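Local atomic coordinates of Rpb7-binding protein seb1 (PDB entry 5MDT), a protein that probably drives termination of RNA polymerase II transcription by binding the polymerase, through this CTD-interacting domain, and nascent RNA. Residues A[63-74]-A[125-135]; A[34-44]-A[89-99]. One frame throughout, in Å; residues are numbered along the deposited sequence.

Contact 1 (A[63-74]-A[125-135])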
loop_
_atom_site.group_PDB
_atom_site.type_symbol
_atom_site.label_atom_id
_atom_site.label_comp_id
_atom_site.label_asym_id
_atom_site.label_seq_id
_atom_site.Cartn_x
_atom_site.Cartn_y
_atom_site.Cartn_z
ATOM N N LEU A 63 -4.559 1.307 -2.937
ATOM C CA LEU A 63 -4.393 1.189 -1.482
ATOM C C LEU A 63 -4.503 -0.269 -1.040
ATOM O O LEU A 63 -3.786 -0.666 -0.116
ATOM C CB LEU A 63 -5.389 2.057 -0.723
ATOM C CG LEU A 63 -5.071 3.570 -0.795
ATOM C CD1 LEU A 63 -6.173 4.373 -0.140
ATOM C CD2 LEU A 63 -3.746 3.880 -0.119
ATOM N N TYR A 64 -5.354 -1.100 -1.708
ATOM C CA TYR A 64 -5.397 -2.531 -1.374
ATOM C C TYR A 64 -4.057 -3.204 -1.754
ATOM O O TYR A 64 -3.604 -4.126 -1.067
ATOM C CB TYR A 64 -6.540 -3.236 -2.105
ATOM C CG TYR A 64 -7.919 -2.889 -1.576
ATOM C CD1 TYR A 64 -8.102 -2.480 -0.256
ATOM C CD2 TYR A 64 -9.048 -3.049 -2.370
ATOM C CE1 TYR A 64 -9.384 -2.231 0.260
ATOM C CE2 TYR A 64 -10.332 -2.794 -1.870
ATOM C CZ TYR A 64 -10.490 -2.382 -0.558
ATOM O OH TYR A 64 -11.750 -2.162 -0.055
ATOM N N ILE A 65 -3.433 -2.740 -2.860
ATOM C CA ILE A 65 -2.111 -3.302 -3.243
ATOM C C ILE A 65 -1.086 -2.920 -2.153
ATOM O O ILE A 65 -0.347 -3.786 -1.688
ATOM C CB ILE A 65 -1.681 -2.802 -4.650
ATOM C CG1 ILE A 65 -2.583 -3.427 -5.727
ATOM C CG2 ILE A 65 -0.160 -3.106 -4.942
ATOM C CD1 ILE A 65 -2.511 -2.646 -7.041
ATOM N N LEU A 66 -1.029 -1.637 -1.784
ATOM C CA LEU A 66 -0.145 -1.128 -0.742
ATOM C C LEU A 66 -0.355 -1.911 0.552
ATOM O O LEU A 66 0.618 -2.320 1.167
ATOM C CB LEU A 66 -0.407 0.375 -0.482
ATOM C CG LEU A 66 0.356 1.003 0.701
ATOM C CD1 LEU A 66 1.881 1.012 0.446
ATOM C CD2 LEU A 66 -0.105 2.467 0.940
ATOM N N ASP A 67 -1.628 -2.144 0.936
ATOM C CA ASP A 67 -1.959 -2.870 2.147
ATOM C C ASP A 67 -1.349 -4.265 2.138
ATOM O O ASP A 67 -0.715 -4.673 3.115
ATOM C CB ASP A 67 -3.488 -2.970 2.291
ATOM C CG ASP A 67 -3.895 -3.937 3.389
ATOM O OD1 ASP A 67 -3.398 -3.783 4.533
ATOM O OD2 ASP A 67 -4.620 -4.922 3.080
ATOM N N SER A 68 -1.563 -5.000 1.047
ATOM C CA SER A 68 -1.080 -6.384 0.959
ATOM C C SER A 68 0.448 -6.433 0.982
ATOM O O SER A 68 1.034 -7.232 1.716
ATOM C CB SER A 68 -1.607 -7.046 -0.305
ATOM O OG SER A 68 -1.205 -8.404 -0.359
ATOM N N ILE A 69 1.083 -5.538 0.242
ATOM C CA ILE A 69 2.549 -5.505 0.193
ATOM C C ILE A 69 3.172 -5.113 1.549
ATOM O O ILE A 69 4.082 -5.803 1.992
ATOM C CB ILE A 69 2.995 -4.610 -0.972
ATOM C CG1 ILE A 69 2.729 -5.348 -2.316
ATOM C CG2 ILE A 69 4.501 -4.275 -0.825
ATOM C CD1 ILE A 69 2.921 -4.508 -3.548
ATOM N N VAL A 70 2.675 -4.036 2.208
ATOM C CA VAL A 70 3.243 -3.579 3.487
ATOM C C VAL A 70 3.101 -4.648 4.573
ATOM O O VAL A 70 4.078 -4.933 5.264
ATOM C CB VAL A 70 2.753 -2.177 3.957
ATOM C CG1 VAL A 70 1.279 -2.181 4.393
ATOM C CG2 VAL A 70 3.651 -1.627 5.068
ATOM N N ARG A 71 1.925 -5.281 4.675
ATOM C CA ARG A 71 1.736 -6.342 5.675
ATOM C C ARG A 71 2.599 -7.587 5.378
ATOM O O ARG A 71 3.061 -8.242 6.311
ATOM C CB ARG A 71 0.264 -6.678 5.825
ATOM C CG ARG A 71 -0.506 -5.591 6.592
ATOM C CD ARG A 71 -1.912 -6.020 6.995
ATOM N NE ARG A 71 -2.771 -6.195 5.823
ATOM C CZ ARG A 71 -3.041 -7.362 5.244
ATOM N NH1 ARG A 71 -2.562 -8.492 5.753
ATOM N NH2 ARG A 71 -3.789 -7.407 4.149
ATOM N N SER A 72 2.869 -7.868 4.090
ATOM C CA SER A 72 3.733 -8.990 3.702
ATOM C C SER A 72 5.199 -8.693 4.033
ATOM O O SER A 72 5.845 -9.556 4.606
ATOM C CB SER A 72 3.530 -9.359 2.241
ATOM O OG SER A 72 2.240 -9.931 2.083
ATOM N N PHE A 73 5.688 -7.443 3.811
ATOM C CA PHE A 73 7.046 -7.069 4.233
ATOM C C PHE A 73 7.153 -7.121 5.759
ATOM O O PHE A 73 8.163 -7.580 6.281
ATOM C CB PHE A 73 7.409 -5.650 3.763
ATOM C CG PHE A 73 7.717 -5.449 2.294
ATOM C CD1 PHE A 73 8.520 -6.352 1.603
ATOM C CD2 PHE A 73 7.328 -4.285 1.641
ATOM C CE1 PHE A 73 8.858 -6.134 0.257
ATOM C CE2 PHE A 73 7.693 -4.052 0.305
ATOM C CZ PHE A 73 8.456 -4.974 -0.377
ATOM N N GLN A 74 6.116 -6.638 6.473
ATOM C CA GLN A 74 6.069 -6.669 7.939
ATOM C C GLN A 74 6.185 -8.122 8.436
ATOM O O GLN A 74 6.976 -8.397 9.351
ATOM C CB GLN A 74 4.773 -6.013 8.452
ATOM C CG GLN A 74 4.617 -6.122 9.974
ATOM C CD GLN A 74 3.286 -5.681 10.520
ATOM O OE1 GLN A 74 2.275 -5.614 9.809
ATOM N NE2 GLN A 74 3.252 -5.423 11.825
ATOM N N LEU A 125 -9.028 -0.154 6.338
ATOM C CA LEU A 125 -7.611 -0.479 6.263
ATOM C C LEU A 125 -6.882 -0.031 7.533
ATOM O O LEU A 125 -6.052 -0.778 8.043
ATOM C CB LEU A 125 -6.962 0.112 5.006
ATOM C CG LEU A 125 -7.395 -0.469 3.650
ATOM C CD1 LEU A 125 -6.736 0.304 2.503
ATOM C CD2 LEU A 125 -7.090 -1.952 3.545
ATOM N N CYS A 126 -7.240 1.141 8.081
ATOM C CA CYS A 126 -6.659 1.647 9.331
ATOM C C CYS A 126 -6.873 0.656 10.476
ATOM O O CYS A 126 -5.953 0.441 11.263
ATOM C CB CYS A 126 -7.217 3.022 9.676
ATOM S SG CYS A 126 -6.832 4.286 8.445
ATOM N N ASP A 127 -8.072 0.038 10.537
ATOM C CA ASP A 127 -8.430 -0.970 11.540
ATOM C C ASP A 127 -7.536 -2.205 11.389
ATOM O O ASP A 127 -7.027 -2.710 12.392
ATOM C CB ASP A 127 -9.903 -1.389 11.389
ATOM C CG ASP A 127 -10.939 -0.379 11.856
ATOM O OD1 ASP A 127 -10.576 0.535 12.629
ATOM O OD2 ASP A 127 -12.118 -0.522 11.470
ATOM N N ILE A 128 -7.340 -2.674 10.133
ATOM C CA ILE A 128 -6.495 -3.825 9.796
ATOM C C ILE A 128 -5.053 -3.557 10.253
ATOM O O ILE A 128 -4.446 -4.412 10.903
ATOM C CB ILE A 128 -6.628 -4.193 8.283
ATOM C CG1 ILE A 128 -8.014 -4.843 8.011
ATOM C CG2 ILE A 128 -5.474 -5.117 7.804
ATOM C CD1 ILE A 128 -8.441 -4.904 6.539
ATOM N N TRP A 129 -4.543 -2.350 9.954
ATOM C CA TRP A 129 -3.201 -1.897 10.316
ATOM C C TRP A 129 -3.024 -1.755 11.828
ATOM O O TRP A 129 -1.954 -2.057 12.347
ATOM C CB TRP A 129 -2.879 -0.586 9.593
ATOM C CG TRP A 129 -2.819 -0.739 8.104
ATOM C CD1 TRP A 129 -2.479 -1.863 7.408
ATOM C CD2 TRP A 129 -3.006 0.295 7.130
ATOM N NE1 TRP A 129 -2.474 -1.603 6.059
ATOM C CE2 TRP A 129 -2.781 -0.282 5.858
ATOM C CE3 TRP A 129 -3.392 1.649 7.205
ATOM C CZ2 TRP A 129 -2.908 0.447 4.671
ATOM C CZ3 TRP A 129 -3.487 2.382 6.025
ATOM C CH2 TRP A 129 -3.262 1.776 4.777
ATOM N N GLU A 130 -4.067 -1.302 12.522
ATOM C CA GLU A 130 -4.050 -1.156 13.977
ATOM C C GLU A 130 -3.929 -2.530 14.649
ATOM O O GLU A 130 -3.114 -2.697 15.559
ATOM C CB GLU A 130 -5.307 -0.406 14.447
ATOM C CG GLU A 130 -5.340 -0.100 15.934
ATOM C CD GLU A 130 -6.431 0.884 16.300
ATOM O OE1 GLU A 130 -7.614 0.603 15.999
ATOM O OE2 GLU A 130 -6.097 1.957 16.853
ATOM N N LYS A 131 -4.725 -3.507 14.172
ATOM C CA LYS A 131 -4.774 -4.882 14.666
ATOM C C LYS A 131 -3.444 -5.612 14.413
ATOM O O LYS A 131 -2.988 -6.373 15.271
ATOM C CB LYS A 131 -5.953 -5.624 13.999
ATOM C CG LYS A 131 -6.254 -7.013 14.554
ATOM C CD LYS A 131 -7.230 -7.757 13.650
ATOM C CE LYS A 131 -7.459 -9.183 14.086
ATOM N NZ LYS A 131 -8.458 -9.862 13.221
ATOM N N ALA A 132 -2.825 -5.368 13.244
ATOM C CA ALA A 132 -1.559 -5.992 12.871
ATOM C C ALA A 132 -0.350 -5.190 13.380
ATOM O O ALA A 132 0.783 -5.632 13.185
ATOM C CB ALA A 132 -1.493 -6.154 11.355
ATOM N N SER A 133 -0.590 -4.013 14.027
ATOM C CA SER A 133 0.431 -3.062 14.510
ATOM C C SER A 133 1.406 -2.658 13.356
ATOM O O SER A 133 2.600 -2.443 13.581
ATOM C CB SER A 133 1.189 -3.629 15.712
ATOM O OG SER A 133 0.313 -3.996 16.764
ATOM N N THR A 134 0.869 -2.547 12.121
ATOM C CA THR A 134 1.622 -2.225 10.893
ATOM C C THR A 134 2.241 -0.825 10.956
ATOM O O THR A 134 3.374 -0.625 10.512
ATOM C CB THR A 134 0.715 -2.421 9.656
ATOM O OG1 THR A 134 0.117 -3.710 9.708
ATOM C CG2 THR A 134 1.463 -2.270 8.327
ATOM N N PHE A 135 1.487 0.135 11.494
ATOM C CA PHE A 135 1.917 1.525 11.613
ATOM C C PHE A 135 1.780 2.012 13.055
ATOM O O PHE A 135 0.873 1.547 13.753
ATOM C CB PHE A 135 1.084 2.420 10.672
ATOM C CG PHE A 135 1.216 2.078 9.204
ATOM C CD1 PHE A 135 2.464 1.992 8.603
ATOM C CD2 PHE A 135 0.090 1.848 8.421
ATOM C CE1 PHE A 135 2.585 1.654 7.247
ATOM C CE2 PHE A 135 0.213 1.543 7.058
ATOM C CZ PHE A 135 1.458 1.440 6.484
#
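L125 lays its two methyls against the first turn of 63-74: CD1 meets CB of L63 at 3.9 Å, while CD2 reaches the edge of the Y64 ring and lies 3.8 Å from CG of D67. A branched leucine suits this place, since one methyl packs on an aliphatic neighbour and the other covers the carbon skeleton of an acid. W129, a turn further on, adds the polar link. W129 NE1 gives a hydrogen bond of 2.8 Å to OD1 of D67; it meets the oxygen on its anti side, the oxygen standing 33° out of the indole plane, and the bond is bent at the hydrogen. R71, one turn along from D67, grips the same carboxylate side-on, NE to OD1 and NH2 to OD2, so OD1 takes two donors and the acid can hardly rotate. With an alanine here instead of D67, the indole N-H of W129 and the guanidinium of R71 would probably lose their common acceptor, and the arginine would be free to swing away. CG2 of I128 lies 3.5 Å from NE of R71, resting a methyl against the arginine end of the ion pair.

Q74 closes the other end. Its side chain, with CG opposite the backbone N (chi1 175°) and stretched out beyond, carries the amide to the Schellman turn that ends helix 119-131: Q74 NE2 donates to O of A132 at 2.8 Å, and Q74 OE1 accepts from OG1 of T134 at 2.9 Å. Between the polar ends, V70 packs on T134 and F135. The helix segments run 3° from parallel in the right-handed superhelix of helices, and, as in related CTD-interacting domains, the surface round Y64, D67, R71 and I128 probably borders the groove for the polymerase tail.

Contact 2 (A[34-44]-A[89-99])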
loop_
_atom_site.group_PDB
_atom_site.type_symbol
_atom_site.label_atom_id
_atom_site.label_comp_id
_atom_site.label_asym_id
_atom_site.label_seq_id
_atom_site.Cartn_x
_atom_site.Cartn_y
_atom_site.Cartn_z
ATOM N N MET A 34 7.607 -9.998 -2.707
ATOM C CA MET A 34 8.234 -10.836 -1.682
ATOM C C MET A 34 9.322 -11.712 -2.268
ATOM O O MET A 34 10.215 -12.140 -1.528
ATOM C CB MET A 34 7.183 -11.724 -0.966
ATOM C CG MET A 34 6.208 -10.929 -0.118
ATOM S SD MET A 34 7.017 -10.050 1.253
ATOM C CE MET A 34 7.195 -11.455 2.445
ATOM N N GLU A 35 9.245 -12.022 -3.577
ATOM C CA GLU A 35 10.275 -12.874 -4.216
ATOM C C GLU A 35 11.515 -12.050 -4.615
ATOM O O GLU A 35 12.555 -12.602 -4.980
ATOM C CB GLU A 35 9.706 -13.561 -5.469
ATOM C CG GLU A 35 8.664 -14.646 -5.192
ATOM C CD GLU A 35 7.681 -14.942 -6.312
ATOM O OE1 GLU A 35 7.845 -14.395 -7.425
ATOM O OE2 GLU A 35 6.710 -15.689 -6.058
ATOM N N ASN A 36 11.404 -10.721 -4.531
ATOM C CA ASN A 36 12.464 -9.812 -4.961
ATOM C C ASN A 36 12.897 -8.757 -3.949
ATOM O O ASN A 36 13.309 -7.667 -4.343
ATOM C CB ASN A 36 12.055 -9.216 -6.314
ATOM C CG ASN A 36 11.966 -10.263 -7.390
ATOM O OD1 ASN A 36 10.874 -10.674 -7.767
ATOM N ND2 ASN A 36 13.106 -10.646 -7.954
ATOM N N VAL A 37 12.817 -9.096 -2.650
ATOM C CA VAL A 37 12.951 -8.167 -1.522
ATOM C C VAL A 37 14.148 -7.203 -1.630
ATOM O O VAL A 37 14.017 -6.062 -1.196
ATOM C CB VAL A 37 12.938 -8.907 -0.152
ATOM C CG1 VAL A 37 14.256 -9.621 0.139
ATOM C CG2 VAL A 37 12.580 -7.946 0.974
ATOM N N SER A 38 15.306 -7.632 -2.197
ATOM C CA SER A 38 16.439 -6.703 -2.299
ATOM C C SER A 38 16.126 -5.505 -3.193
ATOM O O SER A 38 16.781 -4.467 -3.072
ATOM C CB SER A 38 17.704 -7.405 -2.790
ATOM O OG SER A 38 17.513 -7.958 -4.083
ATOM N N GLU A 39 15.102 -5.643 -4.059
ATOM C CA GLU A 39 14.682 -4.575 -4.963
ATOM C C GLU A 39 13.440 -3.859 -4.459
ATOM O O GLU A 39 12.762 -3.218 -5.244
ATOM C CB GLU A 39 14.470 -5.126 -6.390
ATOM C CG GLU A 39 15.765 -5.602 -7.045
ATOM C CD GLU A 39 16.789 -4.527 -7.361
ATOM O OE1 GLU A 39 16.446 -3.558 -8.078
ATOM O OE2 GLU A 39 17.953 -4.679 -6.929
ATOM N N ASN A 40 13.162 -3.913 -3.138
ATOM C CA ASN A 40 11.950 -3.303 -2.567
ATOM C C ASN A 40 11.796 -1.809 -2.912
ATOM O O ASN A 40 10.670 -1.358 -3.073
ATOM C CB ASN A 40 11.824 -3.554 -1.067
ATOM C CG ASN A 40 12.862 -2.862 -0.224
ATOM O OD1 ASN A 40 12.766 -1.653 0.042
ATOM N ND2 ASN A 40 13.836 -3.624 0.271
ATOM N N ALA A 41 12.913 -1.059 -3.100
ATOM C CA ALA A 41 12.753 0.363 -3.482
ATOM C C ALA A 41 12.016 0.468 -4.804
ATOM O O ALA A 41 11.210 1.383 -4.952
ATOM C CB ALA A 41 14.129 1.025 -3.608
ATOM N N GLN A 42 12.298 -0.449 -5.771
ATOM C CA GLN A 42 11.651 -0.416 -7.107
ATOM C C GLN A 42 10.168 -0.740 -7.004
ATOM O O GLN A 42 9.341 -0.076 -7.606
ATOM C CB GLN A 42 12.334 -1.418 -8.082
ATOM C CG GLN A 42 13.826 -1.185 -8.333
ATOM C CD GLN A 42 14.104 0.191 -8.943
ATOM O OE1 GLN A 42 13.303 0.723 -9.705
ATOM N NE2 GLN A 42 15.162 0.843 -8.510
ATOM N N PHE A 43 9.827 -1.770 -6.249
ATOM C CA PHE A 43 8.415 -2.169 -6.114
ATOM C C PHE A 43 7.612 -1.099 -5.379
ATOM O O PHE A 43 6.520 -0.745 -5.832
ATOM C CB PHE A 43 8.390 -3.514 -5.356
ATOM C CG PHE A 43 8.875 -4.673 -6.217
ATOM C CD1 PHE A 43 10.230 -4.985 -6.303
ATOM C CD2 PHE A 43 7.986 -5.423 -6.964
ATOM C CE1 PHE A 43 10.673 -6.031 -7.127
ATOM C CE2 PHE A 43 8.427 -6.488 -7.766
ATOM C CZ PHE A 43 9.764 -6.791 -7.837
ATOM N N VAL A 44 8.140 -0.545 -4.274
ATOM C CA VAL A 44 7.423 0.507 -3.540
ATOM C C VAL A 44 7.240 1.773 -4.454
ATOM O O VAL A 44 6.120 2.298 -4.574
ATOM C CB VAL A 44 8.051 0.826 -2.154
ATOM C CG1 VAL A 44 7.309 1.979 -1.465
ATOM C CG2 VAL A 44 8.037 -0.427 -1.256
ATOM N N ASP A 89 17.688 -1.927 4.823
ATOM C CA ASP A 89 17.248 -1.338 3.555
ATOM C C ASP A 89 16.936 -2.357 2.449
ATOM O O ASP A 89 15.864 -2.281 1.846
ATOM C CB ASP A 89 18.274 -0.296 3.079
ATOM C CG ASP A 89 18.437 0.880 4.034
ATOM O OD1 ASP A 89 17.427 1.282 4.668
ATOM O OD2 ASP A 89 19.572 1.408 4.141
ATOM N N ALA A 90 17.831 -3.343 2.237
ATOM C CA ALA A 90 17.670 -4.361 1.196
ATOM C C ALA A 90 16.846 -5.566 1.644
ATOM O O ALA A 90 16.779 -6.559 0.918
ATOM C CB ALA A 90 19.041 -4.826 0.709
ATOM N N SER A 91 16.242 -5.508 2.844
ATOM C CA SER A 91 15.473 -6.625 3.367
ATOM C C SER A 91 14.041 -6.216 3.740
ATOM O O SER A 91 13.620 -5.098 3.422
ATOM C CB SER A 91 16.187 -7.269 4.557
ATOM O OG SER A 91 15.621 -8.532 4.865
ATOM N N PHE A 92 13.261 -7.137 4.336
ATOM C CA PHE A 92 11.823 -6.936 4.590
ATOM C C PHE A 92 11.489 -5.673 5.369
ATOM O O PHE A 92 10.546 -4.985 4.999
ATOM C CB PHE A 92 11.211 -8.164 5.258
ATOM C CG PHE A 92 11.346 -9.409 4.421
ATOM C CD1 PHE A 92 10.499 -9.636 3.340
ATOM C CD2 PHE A 92 12.346 -10.343 4.691
ATOM C CE1 PHE A 92 10.657 -10.767 2.534
ATOM C CE2 PHE A 92 12.493 -11.483 3.895
ATOM C CZ PHE A 92 11.645 -11.689 2.826
ATOM N N SER A 93 12.253 -5.366 6.436
ATOM C CA SER A 93 12.039 -4.148 7.230
ATOM C C SER A 93 12.237 -2.866 6.393
ATOM O O SER A 93 11.551 -1.872 6.646
ATOM C CB SER A 93 12.926 -4.134 8.470
ATOM O OG SER A 93 14.280 -4.392 8.145
ATOM N N GLY A 94 13.157 -2.912 5.412
ATOM C CA GLY A 94 13.390 -1.817 4.470
ATOM C C GLY A 94 12.161 -1.580 3.621
ATOM O O GLY A 94 11.690 -0.450 3.517
ATOM N N GLY A 95 11.570 -2.663 3.106
ATOM C CA GLY A 95 10.344 -2.558 2.310
ATOM C C GLY A 95 9.173 -2.030 3.124
ATOM O O GLY A 95 8.397 -1.204 2.638
ATOM N N TRP A 96 9.048 -2.500 4.381
ATOM C CA TRP A 96 7.991 -2.092 5.315
ATOM C C TRP A 96 8.138 -0.574 5.592
ATOM O O TRP A 96 7.154 0.162 5.527
ATOM C CB TRP A 96 8.162 -2.925 6.601
ATOM C CG TRP A 96 7.221 -2.675 7.749
ATOM C CD1 TRP A 96 6.095 -1.899 7.758
ATOM C CD2 TRP A 96 7.327 -3.245 9.058
ATOM N NE1 TRP A 96 5.506 -1.938 8.999
ATOM C CE2 TRP A 96 6.241 -2.757 9.819
ATOM C CE3 TRP A 96 8.247 -4.117 9.669
ATOM C CZ2 TRP A 96 6.059 -3.101 11.172
ATOM C CZ3 TRP A 96 8.055 -4.476 11.000
ATOM C CH2 TRP A 96 6.969 -3.972 11.735
ATOM N N CYS A 97 9.374 -0.113 5.819
ATOM C CA CYS A 97 9.692 1.297 6.055
ATOM C C CYS A 97 9.330 2.168 4.824
ATOM O O CYS A 97 8.645 3.181 4.971
ATOM C CB CYS A 97 11.163 1.446 6.436
ATOM S SG CYS A 97 11.715 3.160 6.607
ATOM N N LYS A 98 9.785 1.772 3.624
ATOM C CA LYS A 98 9.511 2.536 2.390
ATOM C C LYS A 98 8.015 2.566 2.108
ATOM O O LYS A 98 7.510 3.626 1.759
ATOM C CB LYS A 98 10.266 1.983 1.178
ATOM C CG LYS A 98 11.776 2.121 1.301
ATOM C CD LYS A 98 12.494 1.601 0.054
ATOM C CE LYS A 98 13.998 1.504 0.238
ATOM N NZ LYS A 98 14.408 0.359 1.112
ATOM N N ALA A 99 7.298 1.433 2.272
ATOM C CA ALA A 99 5.834 1.435 2.053
ATOM C C ALA A 99 5.142 2.382 3.065
ATOM O O ALA A 99 4.233 3.123 2.691
ATOM C CB ALA A 99 5.275 0.017 2.147
#
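Helices 40-53 and 92-113 of the CID superhelix begin side by side here, and N40, in the first turn of one, bridges to the turn leading into the other. Its CG sits between the backbone N and carbonyl carbon (chi1 68°), which folds the amide back so that N40 ND2 reaches O of V37 at 2.9 Å as well as O of D89, also at 2.9 Å; the latter bond is nearly straight and lies in the amide plane. On the other side of the group, N40 OD1 accepts from NZ of K98 at 2.8 Å on a lone pair, the lysine bending at its last torsion to get there. G95 lets N40 lie close, since a side chain there would crowd CB of N40; G94 suits the tight turn behind, where a CB would run into O of D89. Further along, V44 fits its methyls against K98 and A99.

In the link before helix 40-53, V37 places CG2 over one face of the F92 ring, a CH-pi contact 3.9 Å from the centroid, and M34, at the end of helix 23-35, makes a Met-aromatic contact with SD at the ring edge, its CE 3.5 Å from CE1 of F92. Asparagine thus suits the junction because one small amide both donates twice and accepts, so a buried polar group has its hydrogen-bonding needs met while tying turn to turn.

How the contacts relate
Helix 59-79 joins the two contacts, whose centres lie about 15 Å apart: contact 1 uses the side facing 125-135, while F73 on another side of the same helix packs into contact 2, with F73 CD2 3.3 Å from C of G95 and a touch on N40. W96 bridges more directly, since W96 NE1 is probably hydrogen-bonded to O of T134 at 2.9 Å and its side chain also touches V70 and Q74. The segments alternate along the chain, so helix 59-79 lies between the partners of contact 2 in sequence while packing on both contacts. Contact 1 is the more buried; contact 2, partly buried and farther from the chain's centre, joins the starts of helices 40-53 and 92-113.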